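Local atomic coordinates of endostatin (Mus musculus, PDB entry 1KOE), a protein that inhibits angiogenesis and binds heparin, as the C-terminal fragment of the collagen XVIII alpha1 chain. Residues Ala8-Leu13 / Ile94-Gly99; Ser79-Ser84 / Arg150-Lys155; Trp108-Val113 / Cys159-Ile164. All blocks are in the same frame, centred on the assembly; numbering follows the deposited sequence.

In the fold
The six segments follow one another as 8-13, 79-84, 94-99, 108-113, 150-155 and 159-164, so contact 2 crosses both others in sequence, whereas contact 1 closes before contact 3 opens. Contact 1 continues strand 4-8 of the mixed sheet. Contact 3 starts strand 112-114 of the small antiparallel sheet, and contact 2 uses the loop joining that sheet's other two strands. Centres of contacts 1 and 3 lie about 12 Å apart, and the backbones of Leu13 and Tyr163 are hydrogen-bonded between them. The centres of contacts 1 and 2 lie about 20 Å apart, yet Ile94 packs on Leu151. Distant chain parts thus interlock in this compact member of the C-type lectin clan.

Contact 1. Residues Ala8-Leu13 / Ile94-Gly99; sequences ALNTPL and IFSFDG
The amide of Asn10 and the carboxylate of Asp98 lie stacked, their planes only 11° apart, with Asp98 CG 3.6 Å from Asn10 CG. Beside them stands the ring of Phe97: Leu9 CD2 meets its edge at CE2, 4.1 Å away and near the ring plane, while Ala8 O approaches CD2 obliquely. The helix 19-33 and strand 166-169 also touch this phenyl group, through Gln30, Ala31 and Cys167, which suits a large apolar residue here.

Asp98 N donates a hydrogen bond to Asn10 OD1 at 3.0 Å, fairly straight at 160°, the donor tilted somewhat from the carbonyl plane. An amide oxygen is apt because it accepts from the turn without adding another negative charge next to the carboxylate. Asp98 reaches the stacking position because its CG stands between the backbone N and carbonyl carbon (chi1 64°). In turn Ser96 OG donates to Asp98 OD1 at 2.7 Å, on the anti side and well out of the carboxylate plane, and Arg100 pairs with OD2, so both carboxylate oxygens are held and the charge is probably balanced.

Ser96, Phe97, Asp98 and Gly99 form a type I beta turn, closed by the bond from Gly99 N to Ser96 O. Gly99 has a positive phi that would jam a CB against the preceding carbonyl. Where the turn begins, Ala8 at the end of strand 4-8 is joined to Ser96 in a single beta bridge: Ala8 N donates to Phe95 O at 3.0 Å, and Phe97 N returns a weaker, more bent bond to Ala8 O at 3.1 Å. The small methyl of Ala8 fits beside the bridge and touches Ile94, CB to CG2 at 4.2 Å; both also rest on Leu166.

Contact 2. Residues Ser79-Ser84 / Arg150-Lys155; sequences SLFSGS and RLLEQK
Leu152 crosses Phe81 at about a right angle and touches it through one methyl, and its side chain can be followed from the backbone outward. CB points toward residues 79-84. CG stands anti to the carbonyl carbon (chi1 -60°), which directs the branch at the ring of Phe81. From that fork CD1 goes deepest: it lies 3.5 Å from Phe81 CE1 and equally near Phe81 CD1, so that it reaches the bond between these two ring atoms obliquely, and the same methyl comes within 3.5 Å of Leu80 O. CD2, the other branch, stays farther back. Leucine suits the place because its fork can send one methyl to the ring while holding the other away from it. Phe81 meets the rings of Tyr52 and Trp77 as well.

Next to it Leu151 CD1 meets Leu80 CD1 at 4.2 Å, a purely apolar touch. In the fold, Leu80 lies at the weakly bonded end of the short helix 77-80 and Phe81 in the loop that follows, while residues 150-155 belong to the connection between strands 140-145 and 155-158. The backbones of Leu151 and Leu152 are further tied to Gly86 and Gln85, just beyond the first segment.

Polar groups keep the loop in shape. Gln154 NE2 turns back to donate to Leu152 O at 2.9 Å, from above the carbonyl plane, and also reaches Ser117 O. Arg150 NH2 forms a salt bridge with Glu153 OE2 at 2.7 Å, while Glu153 CG lies against one face of the guanidinium.

Contact 3. Residues Trp108-Val113 / Cys159-Ile164; sequences WPQKSV and CHNSYI
Ser112 CB lies almost exactly over the centre of the Tyr163 ring, 3.5 Å from the centroid and only 5° off its normal, a CH-pi contact. Asn161 CB lies over the opposite face, offset toward the rim, and Gln110 CB meets the edge, 3.8 Å from Tyr163 CE1. The short serine side chain lets the ring approach so closely. Farther along the segment, Ile164 CG1 touches Trp108 CD1 at 3.6 Å, and Ile164 CB packs on Val113 CG2.

The backbones set these positions: Ile164 N donates to Ser112 O at 2.9 Å, in the carbonyl plane, within the single beta bridge that pairs Val113 with Ile164. Gln110, its chain extended beyond CG, carries NE2 to Asn161 OD1 at 2.9 Å. Farther out, Asn161 ND2 bonds to Ser158 O, and Lys111 NZ reaches back to Trp108 O at 2.6 Å and also to Val102 O, bracing the turn before strand 112-114. The disulfide of Cys159 to Cys129 probably restrains the start of the other segment.

Waters join Gln110 OE1 to Tyr163 OH and Gln110 N to Ser162 O, so an apolar side around Ile164, Trp108 and Val113 passes into a hydrated rim of amide and hydroxyl groups.

Contact 1. Residues Ala8-Leu13 / Ile94-Gly99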
loop_
_atom_site.group_PDB
_atom_site.type_symbol
_atom_site.label_atom_id
_atom_site.label_comp_id
_atom_site.label_asym_id
_atom_site.label_seq_id
_atom_site.Cartn_x
_atom_site.Cartn_y
_atom_site.Cartn_z
ATOM N N ALA A 8 2.921 -5.171 -4.559
ATOM C CA ALA A 8 2.974 -5.686 -3.197
ATOM C C ALA A 8 4.328 -6.313 -2.810
ATOM O O ALA A 8 5.036 -6.899 -3.660
ATOM C CB ALA A 8 1.860 -6.721 -3.003
ATOM N N LEU A 9 4.675 -6.198 -1.528
ATOM C CA LEU A 9 5.872 -6.857 -1.018
ATOM C C LEU A 9 5.654 -8.379 -1.154
ATOM O O LEU A 9 4.517 -8.866 -1.109
ATOM C CB LEU A 9 6.148 -6.480 0.438
ATOM C CG LEU A 9 6.668 -5.053 0.665
ATOM C CD1 LEU A 9 6.914 -4.862 2.147
ATOM C CD2 LEU A 9 7.998 -4.832 -0.086
ATOM N N ASN A 10 6.743 -9.126 -1.264
ATOM C CA ASN A 10 6.670 -10.566 -1.480
ATOM C C ASN A 10 6.176 -11.419 -0.316
ATOM O O ASN A 10 6.009 -12.628 -0.476
ATOM C CB ASN A 10 8.007 -11.090 -2.015
ATOM C CG ASN A 10 8.322 -10.569 -3.415
ATOM O OD1 ASN A 10 7.424 -10.314 -4.220
ATOM N ND2 ASN A 10 9.609 -10.420 -3.712
ATOM N N THR A 11 6.031 -10.819 0.862
ATOM C CA THR A 11 5.489 -11.547 2.007
ATOM C C THR A 11 4.618 -10.588 2.789
ATOM O O THR A 11 4.754 -9.371 2.659
ATOM C CB THR A 11 6.568 -12.024 3.020
ATOM O OG1 THR A 11 7.093 -10.891 3.726
ATOM C CG2 THR A 11 7.698 -12.766 2.333
ATOM N N PRO A 12 3.622 -11.130 3.524
ATOM C CA PRO A 12 2.778 -10.242 4.324
ATOM C C PRO A 12 3.663 -9.803 5.486
ATOM O O PRO A 12 4.716 -10.418 5.744
ATOM C CB PRO A 12 1.661 -11.175 4.803
ATOM C CG PRO A 12 2.300 -12.515 4.838
ATOM C CD PRO A 12 3.127 -12.514 3.566
ATOM N N LEU A 13 3.255 -8.740 6.172
ATOM C CA LEU A 13 3.994 -8.231 7.314
ATOM C C LEU A 13 3.021 -7.876 8.413
ATOM O O LEU A 13 1.879 -7.508 8.145
ATOM C CB LEU A 13 4.753 -6.961 6.922
ATOM C CG LEU A 13 5.955 -7.055 5.957
ATOM C CD1 LEU A 13 6.562 -5.658 5.795
ATOM C CD2 LEU A 13 6.995 -8.010 6.495
ATOM N N ILE A 94 -3.606 -7.366 -8.065
ATOM C CA ILE A 94 -2.404 -6.767 -7.516
ATOM C C ILE A 94 -1.377 -7.872 -7.398
ATOM O O ILE A 94 -1.656 -8.943 -6.855
ATOM C CB ILE A 94 -2.643 -6.083 -6.153
ATOM C CG1 ILE A 94 -3.608 -4.899 -6.349
ATOM C CG2 ILE A 94 -1.291 -5.630 -5.544
ATOM C CD1 ILE A 94 -3.896 -4.111 -5.108
ATOM N N PHE A 95 -0.236 -7.650 -8.039
ATOM C CA PHE A 95 0.882 -8.598 -8.033
ATOM C C PHE A 95 2.021 -8.144 -7.108
ATOM O O PHE A 95 2.257 -6.939 -6.936
ATOM C CB PHE A 95 1.468 -8.737 -9.451
ATOM C CG PHE A 95 0.512 -9.311 -10.438
ATOM C CD1 PHE A 95 0.404 -10.681 -10.590
ATOM C CD2 PHE A 95 -0.295 -8.489 -11.207
ATOM C CE1 PHE A 95 -0.511 -11.229 -11.497
ATOM C CE2 PHE A 95 -1.201 -9.030 -12.105
ATOM C CZ PHE A 95 -1.307 -10.405 -12.245
ATOM N N SER A 96 2.716 -9.120 -6.531
ATOM C CA SER A 96 3.890 -8.856 -5.710
ATOM C C SER A 96 5.052 -8.646 -6.707
ATOM O O SER A 96 4.882 -8.894 -7.919
ATOM C CB SER A 96 4.172 -10.059 -4.829
ATOM O OG SER A 96 4.392 -11.209 -5.620
ATOM N N PHE A 97 6.222 -8.238 -6.208
ATOM C CA PHE A 97 7.386 -7.993 -7.069
ATOM C C PHE A 97 7.786 -9.238 -7.850
ATOM O O PHE A 97 8.160 -9.143 -9.029
ATOM C CB PHE A 97 8.578 -7.481 -6.249
ATOM C CG PHE A 97 8.442 -6.048 -5.833
ATOM C CD1 PHE A 97 8.669 -5.020 -6.755
ATOM C CD2 PHE A 97 8.052 -5.719 -4.533
ATOM C CE1 PHE A 97 8.505 -3.687 -6.403
ATOM C CE2 PHE A 97 7.886 -4.388 -4.159
ATOM C CZ PHE A 97 8.111 -3.362 -5.099
ATOM N N ASP A 98 7.695 -10.404 -7.216
ATOM C CA ASP A 98 8.055 -11.639 -7.898
ATOM C C ASP A 98 6.948 -12.241 -8.792
ATOM O O ASP A 98 7.035 -13.414 -9.187
ATOM C CB ASP A 98 8.643 -12.677 -6.920
ATOM C CG ASP A 98 7.648 -13.142 -5.863
ATOM O OD1 ASP A 98 6.428 -12.930 -6.019
ATOM O OD2 ASP A 98 8.103 -13.730 -4.851
ATOM N N GLY A 99 5.906 -11.450 -9.064
ATOM C CA GLY A 99 4.854 -11.856 -9.972
ATOM C C GLY A 99 3.679 -12.681 -9.522
ATOM O O GLY A 99 2.956 -13.195 -10.369
#

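Contact 2. Residues Ser79-Ser84 / Arg150-Lys155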
loop_
_atom_site.group_PDB
_atom_site.type_symbol
_atom_site.label_atom_id
_atom_site.label_comp_id
_atom_site.label_asym_id
_atom_site.label_seq_id
_atom_site.Cartn_x
_atom_site.Cartn_y
_atom_site.Cartn_z
ATOM N N SER A 79 -7.584 10.192 -7.531
ATOM C CA SER A 79 -8.851 9.464 -7.572
ATOM C C SER A 79 -9.033 8.527 -6.395
ATOM O O SER A 79 -10.153 8.296 -5.941
ATOM C CB SER A 79 -8.965 8.667 -8.875
ATOM O OG SER A 79 -8.871 9.544 -9.976
ATOM N N LEU A 80 -7.933 7.982 -5.893
ATOM C CA LEU A 80 -8.008 7.062 -4.762
ATOM C C LEU A 80 -8.383 7.755 -3.447
ATOM O O LEU A 80 -8.972 7.141 -2.553
ATOM C CB LEU A 80 -6.664 6.343 -4.567
ATOM C CG LEU A 80 -6.104 5.422 -5.651
ATOM C CD1 LEU A 80 -4.720 4.952 -5.206
ATOM C CD2 LEU A 80 -7.014 4.229 -5.880
ATOM N N PHE A 81 -8.064 9.041 -3.350
ATOM C CA PHE A 81 -8.276 9.799 -2.119
ATOM C C PHE A 81 -9.431 10.781 -2.155
ATOM O O PHE A 81 -9.534 11.668 -1.306
ATOM C CB PHE A 81 -6.958 10.514 -1.757
ATOM C CG PHE A 81 -5.793 9.581 -1.665
ATOM C CD1 PHE A 81 -5.583 8.826 -0.507
ATOM C CD2 PHE A 81 -4.932 9.409 -2.755
ATOM C CE1 PHE A 81 -4.536 7.899 -0.440
ATOM C CE2 PHE A 81 -3.895 8.495 -2.703
ATOM C CZ PHE A 81 -3.685 7.728 -1.544
ATOM N N SER A 82 -10.352 10.546 -3.082
ATOM C CA SER A 82 -11.527 11.392 -3.296
ATOM C C SER A 82 -12.622 11.212 -2.243
ATOM O O SER A 82 -13.560 12.019 -2.145
ATOM C CB SER A 82 -12.130 11.024 -4.644
ATOM O OG SER A 82 -12.463 9.642 -4.620
ATOM N N GLY A 83 -12.554 10.102 -1.526
ATOM C CA GLY A 83 -13.564 9.808 -0.533
ATOM C C GLY A 83 -14.228 8.482 -0.873
ATOM O O GLY A 83 -14.999 7.966 -0.082
ATOM N N SER A 84 -13.893 7.919 -2.034
ATOM C CA SER A 84 -14.435 6.634 -2.506
ATOM C C SER A 84 -13.824 5.461 -1.726
ATOM O O SER A 84 -14.240 4.305 -1.889
ATOM C CB SER A 84 -14.083 6.452 -3.985
ATOM O OG SER A 84 -12.668 6.358 -4.151
ATOM N N ARG A 150 -11.476 -2.350 -2.350
ATOM C CA ARG A 150 -10.983 -1.029 -1.940
ATOM C C ARG A 150 -9.629 -1.099 -1.243
ATOM O O ARG A 150 -9.323 -2.085 -0.571
ATOM C CB ARG A 150 -11.980 -0.369 -0.980
ATOM C CG ARG A 150 -13.335 -0.119 -1.582
ATOM C CD ARG A 150 -14.359 0.214 -0.504
ATOM N NE ARG A 150 -14.604 -0.909 0.401
ATOM C CZ ARG A 150 -15.352 -0.849 1.500
ATOM N NH1 ARG A 150 -15.946 0.283 1.849
ATOM N NH2 ARG A 150 -15.498 -1.926 2.260
ATOM N N LEU A 151 -8.851 -0.025 -1.366
ATOM C CA LEU A 151 -7.532 0.073 -0.728
ATOM C C LEU A 151 -7.555 0.867 0.569
ATOM O O LEU A 151 -6.660 0.720 1.389
ATOM C CB LEU A 151 -6.538 0.783 -1.649
ATOM C CG LEU A 151 -6.122 0.106 -2.940
ATOM C CD1 LEU A 151 -5.182 1.044 -3.699
ATOM C CD2 LEU A 151 -5.439 -1.195 -2.620
ATOM N N LEU A 152 -8.581 1.698 0.756
ATOM C CA LEU A 152 -8.644 2.578 1.922
ATOM C C LEU A 152 -9.872 2.443 2.828
ATOM O O LEU A 152 -10.318 3.412 3.432
ATOM C CB LEU A 152 -8.451 4.048 1.485
ATOM C CG LEU A 152 -7.131 4.432 0.789
ATOM C CD1 LEU A 152 -7.244 5.827 0.195
ATOM C CD2 LEU A 152 -5.963 4.360 1.791
ATOM N N GLU A 153 -10.409 1.235 2.916
ATOM C CA GLU A 153 -11.519 0.946 3.806
ATOM C C GLU A 153 -11.009 1.317 5.208
ATOM O O GLU A 153 -9.802 1.268 5.483
ATOM C CB GLU A 153 -11.834 -0.544 3.706
ATOM C CG GLU A 153 -13.008 -1.042 4.507
ATOM C CD GLU A 153 -13.330 -2.498 4.198
ATOM O OE1 GLU A 153 -12.481 -3.200 3.614
ATOM O OE2 GLU A 153 -14.436 -2.961 4.547
ATOM N N GLN A 154 -11.910 1.699 6.092
ATOM C CA GLN A 154 -11.510 2.123 7.429
ATOM C C GLN A 154 -11.692 1.101 8.541
ATOM O O GLN A 154 -12.594 1.238 9.374
ATOM C CB GLN A 154 -12.238 3.416 7.755
ATOM C CG GLN A 154 -11.881 4.505 6.763
ATOM C CD GLN A 154 -10.448 4.926 6.913
ATOM O OE1 GLN A 154 -10.055 5.369 7.977
ATOM N NE2 GLN A 154 -9.652 4.754 5.869
ATOM N N LYS A 155 -10.856 0.066 8.533
ATOM C CA LYS A 155 -10.899 -0.975 9.543
ATOM C C LYS A 155 -9.716 -0.868 10.498
ATOM O O LYS A 155 -8.568 -0.825 10.065
ATOM C CB LYS A 155 -10.863 -2.361 8.894
#

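Contact 3. Residues Trp108-Val113 / Cys159-Ile164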
loop_
_atom_site.group_PDB
_atom_site.type_symbol
_atom_site.label_atom_id
_atom_site.label_comp_id
_atom_site.label_asym_id
_atom_site.label_seq_id
_atom_site.Cartn_x
_atom_site.Cartn_y
_atom_site.Cartn_z
ATOM N N TRP A 108 -0.387 -15.269 1.210
ATOM C CA TRP A 108 -1.021 -14.157 1.928
ATOM C C TRP A 108 -2.362 -14.722 2.427
ATOM O O TRP A 108 -3.377 -14.657 1.728
ATOM C CB TRP A 108 -1.266 -12.968 0.997
ATOM C CG TRP A 108 -0.006 -12.292 0.518
ATOM C CD1 TRP A 108 0.631 -11.236 1.106
ATOM C CD2 TRP A 108 0.750 -12.614 -0.663
ATOM N NE1 TRP A 108 1.735 -10.885 0.365
ATOM C CE2 TRP A 108 1.834 -11.710 -0.721
ATOM C CE3 TRP A 108 0.613 -13.572 -1.674
ATOM C CZ2 TRP A 108 2.777 -11.737 -1.746
ATOM C CZ3 TRP A 108 1.551 -13.602 -2.701
ATOM C CH2 TRP A 108 2.621 -12.686 -2.725
ATOM N N PRO A 109 -2.366 -15.326 3.624
ATOM C CA PRO A 109 -3.581 -15.909 4.195
ATOM C C PRO A 109 -4.713 -14.920 4.445
ATOM O O PRO A 109 -5.882 -15.300 4.424
ATOM C CB PRO A 109 -3.075 -16.540 5.490
ATOM C CG PRO A 109 -1.921 -15.677 5.859
ATOM C CD PRO A 109 -1.229 -15.505 4.544
ATOM N N GLN A 110 -4.376 -13.659 4.699
ATOM C CA GLN A 110 -5.398 -12.648 4.933
ATOM C C GLN A 110 -5.303 -11.573 3.859
ATOM O O GLN A 110 -4.257 -10.954 3.657
ATOM C CB GLN A 110 -5.262 -12.082 6.338
ATOM C CG GLN A 110 -5.394 -13.176 7.383
ATOM C CD GLN A 110 -5.901 -12.664 8.689
ATOM O OE1 GLN A 110 -7.144 -12.598 8.911
ATOM N NE2 GLN A 110 -4.987 -12.324 9.592
ATOM N N LYS A 111 -6.407 -11.377 3.157
ATOM C CA LYS A 111 -6.453 -10.443 2.047
ATOM C C LYS A 111 -6.734 -8.985 2.404
ATOM O O LYS A 111 -7.511 -8.306 1.718
ATOM C CB LYS A 111 -7.421 -10.955 0.983
ATOM C CG LYS A 111 -7.238 -12.429 0.656
ATOM C CD LYS A 111 -5.839 -12.757 0.147
ATOM C CE LYS A 111 -5.785 -14.232 -0.208
ATOM N NZ LYS A 111 -4.442 -14.669 -0.660
ATOM N N SER A 112 -6.093 -8.516 3.474
ATOM C CA SER A 112 -6.223 -7.133 3.904
ATOM C C SER A 112 -4.877 -6.446 3.673
ATOM O O SER A 112 -3.839 -7.104 3.617
ATOM C CB SER A 112 -6.647 -7.044 5.374
ATOM O OG SER A 112 -8.010 -7.432 5.520
ATOM N N VAL A 113 -4.920 -5.131 3.531
ATOM C CA VAL A 113 -3.738 -4.316 3.273
ATOM C C VAL A 113 -3.590 -3.250 4.352
ATOM O O VAL A 113 -4.573 -2.586 4.712
ATOM C CB VAL A 113 -3.882 -3.588 1.911
ATOM C CG1 VAL A 113 -2.675 -2.699 1.651
ATOM C CG2 VAL A 113 -4.050 -4.599 0.785
ATOM N N CYS A 159 -2.547 -5.090 15.355
ATOM C CA CYS A 159 -1.226 -5.042 14.753
ATOM C C CYS A 159 -0.540 -6.387 14.666
ATOM O O CYS A 159 0.475 -6.536 13.976
ATOM C CB CYS A 159 -0.359 -4.044 15.507
ATOM S SG CYS A 159 -1.029 -2.362 15.373
ATOM N N HIS A 160 -1.075 -7.372 15.373
ATOM C CA HIS A 160 -0.494 -8.693 15.344
ATOM C C HIS A 160 -0.816 -9.470 14.035
ATOM O O HIS A 160 -0.233 -10.527 13.762
ATOM C CB HIS A 160 -0.920 -9.479 16.582
ATOM C CG HIS A 160 -0.121 -10.719 16.791
ATOM N ND1 HIS A 160 -0.570 -11.962 16.414
ATOM C CD2 HIS A 160 1.115 -10.898 17.302
ATOM C CE1 HIS A 160 0.359 -12.863 16.685
ATOM N NE2 HIS A 160 1.391 -12.241 17.226
ATOM N N ASN A 161 -1.764 -8.961 13.253
ATOM C CA ASN A 161 -2.119 -9.577 11.977
ATOM C C ASN A 161 -0.992 -9.389 10.942
ATOM O O ASN A 161 -0.318 -8.351 10.928
ATOM C CB ASN A 161 -3.385 -8.916 11.414
ATOM C CG ASN A 161 -4.656 -9.411 12.086
ATOM O OD1 ASN A 161 -5.072 -10.541 11.879
ATOM N ND2 ASN A 161 -5.280 -8.555 12.867
ATOM N N SER A 162 -0.832 -10.378 10.067
ATOM C CA SER A 162 0.158 -10.339 8.982
ATOM C C SER A 162 -0.644 -10.067 7.716
ATOM O O SER A 162 -1.347 -10.952 7.222
ATOM C CB SER A 162 0.924 -11.668 8.861
ATOM O OG SER A 162 1.903 -11.785 9.884
ATOM N N TYR A 163 -0.558 -8.824 7.237
ATOM C CA TYR A 163 -1.296 -8.344 6.074
ATOM C C TYR A 163 -0.367 -7.961 4.907
ATOM O O TYR A 163 0.860 -7.907 5.040
ATOM C CB TYR A 163 -2.106 -7.092 6.479
ATOM C CG TYR A 163 -3.345 -7.330 7.331
ATOM C CD1 TYR A 163 -3.924 -8.602 7.440
ATOM C CD2 TYR A 163 -3.957 -6.269 7.989
ATOM C CE1 TYR A 163 -5.105 -8.804 8.172
ATOM C CE2 TYR A 163 -5.119 -6.454 8.716
ATOM C CZ TYR A 163 -5.687 -7.723 8.804
ATOM O OH TYR A 163 -6.836 -7.889 9.538
ATOM N N ILE A 164 -0.997 -7.712 3.770
ATOM C CA ILE A 164 -0.328 -7.291 2.560
ATOM C C ILE A 164 0.178 -5.858 2.758
ATOM O O ILE A 164 -0.483 -5.029 3.391
ATOM C CB ILE A 164 -1.333 -7.260 1.379
ATOM C CG1 ILE A 164 -1.908 -8.662 1.148
ATOM C CG2 ILE A 164 -0.668 -6.705 0.101
ATOM C CD1 ILE A 164 -3.192 -8.664 0.339
HETATM O O HOH W 1 -1.785 -12.012 4.415
HETATM O O HOH W 2 -8.188 -10.198 11.226
HETATM O O HOH W 3 -8.412 -10.050 8.310
HETATM O O HOH W 4 -2.582 -12.559 10.735
#